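Side-chain contact in oxidoreductase (Ralstonia eutropha, PDB 3HJ9), which binds flavin mononucleotide and is probably an oxidoreductase of the nitroreductase family: residues 153-156 against 157-161. Residues are numbered along the deposited sequence; the frame is centred on the assembly and turned at random. Where two conformers were deposited one is given.
With FMN (flavin mononucleotide), chain F.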
loop_
_atom_site.group_PDB
_atom_site.type_symbol
_atom_site.label_atom_id
_atom_site.label_comp_id
_atom_site.label_asym_id
_atom_site.label_seq_id
_atom_site.Cartn_x
_atom_site.Cartn_y
_atom_site.Cartn_z
ATOM N N PRO A 153 -1.201 -21.005 0.517
ATOM C CA PRO A 153 -1.511 -20.568 1.873
ATOM C C PRO A 153 -0.500 -19.657 2.570
ATOM O O PRO A 153 -0.911 -18.683 3.229
ATOM C CB PRO A 153 -1.695 -21.892 2.632
ATOM C CG PRO A 153 -1.052 -22.908 1.788
ATOM C CD PRO A 153 -1.280 -22.469 0.412
ATOM N N LYS A 154 0.787 -19.964 2.405
ATOM C CA LYS A 154 1.855 -19.182 3.027
ATOM C C LYS A 154 2.015 -17.760 2.477
ATOM O O LYS A 154 2.715 -16.961 3.092
ATOM C CB LYS A 154 3.188 -19.940 3.011
ATOM C CG LYS A 154 3.177 -21.192 3.893
ATOM C CD LYS A 154 4.545 -21.865 3.998
ATOM C CE LYS A 154 4.922 -22.571 2.691
ATOM N NZ LYS A 154 6.160 -23.365 2.816
ATOM N N LEU A 155 1.377 -17.442 1.340
ATOM C CA LEU A 155 1.389 -16.083 0.765
ATOM C C LEU A 155 0.147 -15.264 1.040
ATOM O O LEU A 155 0.171 -14.075 0.713
ATOM C CB LEU A 155 1.629 -16.135 -0.754
ATOM C CG LEU A 155 2.977 -16.669 -1.203
ATOM C CD1 LEU A 155 3.005 -16.830 -2.706
ATOM C CD2 LEU A 155 4.065 -15.737 -0.728
ATOM N N ARG A 156 -0.893 -15.848 1.663
ATOM C CA ARG A 156 -2.155 -15.143 1.900
ATOM C C ARG A 156 -2.024 -13.927 2.804
ATOM O O ARG A 156 -2.636 -12.891 2.508
ATOM C CB ARG A 156 -3.261 -16.054 2.429
ATOM C CG ARG A 156 -3.673 -17.103 1.440
ATOM C CD ARG A 156 -4.657 -18.064 2.041
ATOM N NE ARG A 156 -4.737 -19.236 1.189
ATOM C CZ ARG A 156 -5.169 -20.441 1.537
ATOM N NH1 ARG A 156 -5.607 -20.715 2.780
ATOM N NH2 ARG A 156 -5.144 -21.400 0.613
ATOM N N GLU A 157 -1.240 -14.048 3.882
ATOM C CA GLU A 157 -1.063 -12.889 4.789
ATOM C C GLU A 157 -0.327 -11.783 4.052
ATOM O O GLU A 157 -0.725 -10.630 4.183
ATOM C CB GLU A 157 -0.364 -13.211 6.118
ATOM C CG GLU A 157 -0.229 -11.970 7.058
ATOM C CD GLU A 157 -1.562 -11.292 7.396
ATOM O OE1 GLU A 157 -2.315 -11.847 8.213
ATOM O OE2 GLU A 157 -1.838 -10.168 6.888
ATOM N N THR A 158 0.700 -12.122 3.256
ATOM C CA THR A 158 1.425 -11.114 2.458
ATOM C C THR A 158 0.490 -10.426 1.431
ATOM O O THR A 158 0.494 -9.209 1.296
ATOM C CB THR A 158 2.606 -11.713 1.697
ATOM O OG1 THR A 158 3.514 -12.328 2.625
ATOM C CG2 THR A 158 3.352 -10.642 0.881
ATOM N N PHE A 159 -0.290 -11.223 0.704
ATOM C CA PHE A 159 -1.218 -10.682 -0.321
ATOM C C PHE A 159 -2.308 -9.814 0.290
ATOM O O PHE A 159 -2.575 -8.727 -0.219
ATOM C CB PHE A 159 -1.801 -11.813 -1.140
ATOM C CG PHE A 159 -0.840 -12.461 -2.114
ATOM C CD1 PHE A 159 0.539 -12.175 -2.158
ATOM C CD2 PHE A 159 -1.308 -13.468 -2.914
ATOM C CE1 PHE A 159 1.370 -12.799 -3.025
ATOM C CE2 PHE A 159 -0.445 -14.140 -3.795
ATOM C CZ PHE A 159 0.884 -13.787 -3.865
ATOM N N SER A 160 -2.902 -10.267 1.390
ATOM C CA SER A 160 -3.930 -9.502 2.129
ATOM C C SER A 160 -3.391 -8.183 2.651
ATOM O O SER A 160 -3.988 -7.130 2.429
ATOM C CB SER A 160 -4.426 -10.275 3.344
ATOM O OG SER A 160 -5.023 -11.468 2.949
ATOM N N ALA A 161 -2.246 -8.258 3.345
ATOM C CA ALA A 161 -1.577 -7.076 3.950
ATOM C C ALA A 161 -1.109 -6.071 2.881
ATOM O O ALA A 161 -1.282 -4.885 3.072
ATOM C CB ALA A 161 -0.372 -7.509 4.853
HETATM N N1 FMN F . 0.093 -9.884 -11.187
HETATM C C2 FMN F . 0.920 -10.787 -11.815
HETATM O O2 FMN F . 0.930 -10.869 -13.035
HETATM N N3 FMN F . 1.766 -11.592 -11.063
HETATM C C4 FMN F . 1.766 -11.543 -9.694
HETATM O O4 FMN F . 2.565 -12.276 -9.074
HETATM C C4A FMN F . 0.921 -10.649 -9.048
HETATM N N5 FMN F . 0.949 -10.558 -7.665
HETATM C C5A FMN F . 0.174 -9.650 -6.976
HETATM C C6 FMN F . 0.253 -9.622 -5.568
HETATM C C7 FMN F . -0.526 -8.702 -4.850
HETATM C C7M FMN F . -0.426 -8.664 -3.357
HETATM C C8 FMN F . -1.380 -7.838 -5.531
HETATM C C8M FMN F . -2.238 -6.844 -4.803
HETATM C C9 FMN F . -1.458 -7.868 -6.918
HETATM C C9A FMN F . -0.685 -8.781 -7.692
HETATM N N10 FMN F . -0.720 -8.870 -9.110
HETATM C C10 FMN F . 0.081 -9.800 -9.791
HETATM C "C1'" FMN F . -1.574 -7.953 -9.924
HETATM C "C2'" FMN F . -3.032 -8.315 -9.922
HETATM O "O2'" FMN F . -3.168 -9.471 -10.705
HETATM C "C3'" FMN F . -3.879 -7.162 -10.456
HETATM O "O3'" FMN F . -3.757 -6.121 -9.534
HETATM C "C4'" FMN F . -5.347 -7.572 -10.726
HETATM O "O4'" FMN F . -5.340 -8.405 -11.842
HETATM C "C5'" FMN F . -6.316 -6.458 -11.074
HETATM O "O5'" FMN F . -5.772 -5.674 -12.121
HETATM P P FMN F . -5.498 -4.116 -11.828
HETATM O O1P FMN F . -6.545 -3.442 -10.978
HETATM O O2P FMN F . -4.199 -3.936 -11.036
HETATM O O3P FMN F . -5.348 -3.514 -13.202
HETATM O O HOH W 1 -0.537 -16.655 4.896
HETATM O O HOH W 2 2.269 -14.491 3.718
#
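The carbonyl oxygen of R156 takes two bonds from S160 in the conformer given. S160 N gives R156 O the regular helical bond at 2.9 Å. In that conformer S160 OG also donates to R156 O at 2.8 Å, from well above the carbonyl plane. The two donors arrive from opposite faces of that plane. This OG stands beside its own backbone N, anti to the carbonyl carbon (chi1 -62°), which turns it back toward the preceding turn. One residue earlier, F159 N bonds to L155 O at 2.9 Å and the link is nearly straight (164°).

The L155 and F159 side chains meet on the same side of this turn. L155 CB sits over one face of the F159 ring, 4.1 Å from its centroid, in a CH-pi contact. The methyl CD1 of L155 adds an apolar touch on F159 CZ at 3.9 Å.

This is the first turn of helix 156-177, where the chain enters it from a loop. Two waters bridge the entry. One joins P153 O to E157 N; the other joins K154 O to T158 N. Each stands where a regular helix would bond directly; P153 O also accepts a bond from R156 N.

F159 belongs to the flavin pocket, which is built at the dimer interface as in other nitroreductases. The ring face opposite L155 looks toward C6 of the flavin. F159 CA lies 3.7 Å from FMN C7M, a methyl carbon. W187 of the second subunit also meets the F159 ring, with the planes inclined at about 50°. T158 OG1 is hydrogen-bonded to R190 of the second subunit, while E157 OE1, in the conformer given, forms a salt bridge with R190 of its own chain. The extended R156 side chain turns back over P153 CA, and its NH2 bonds to M151 O.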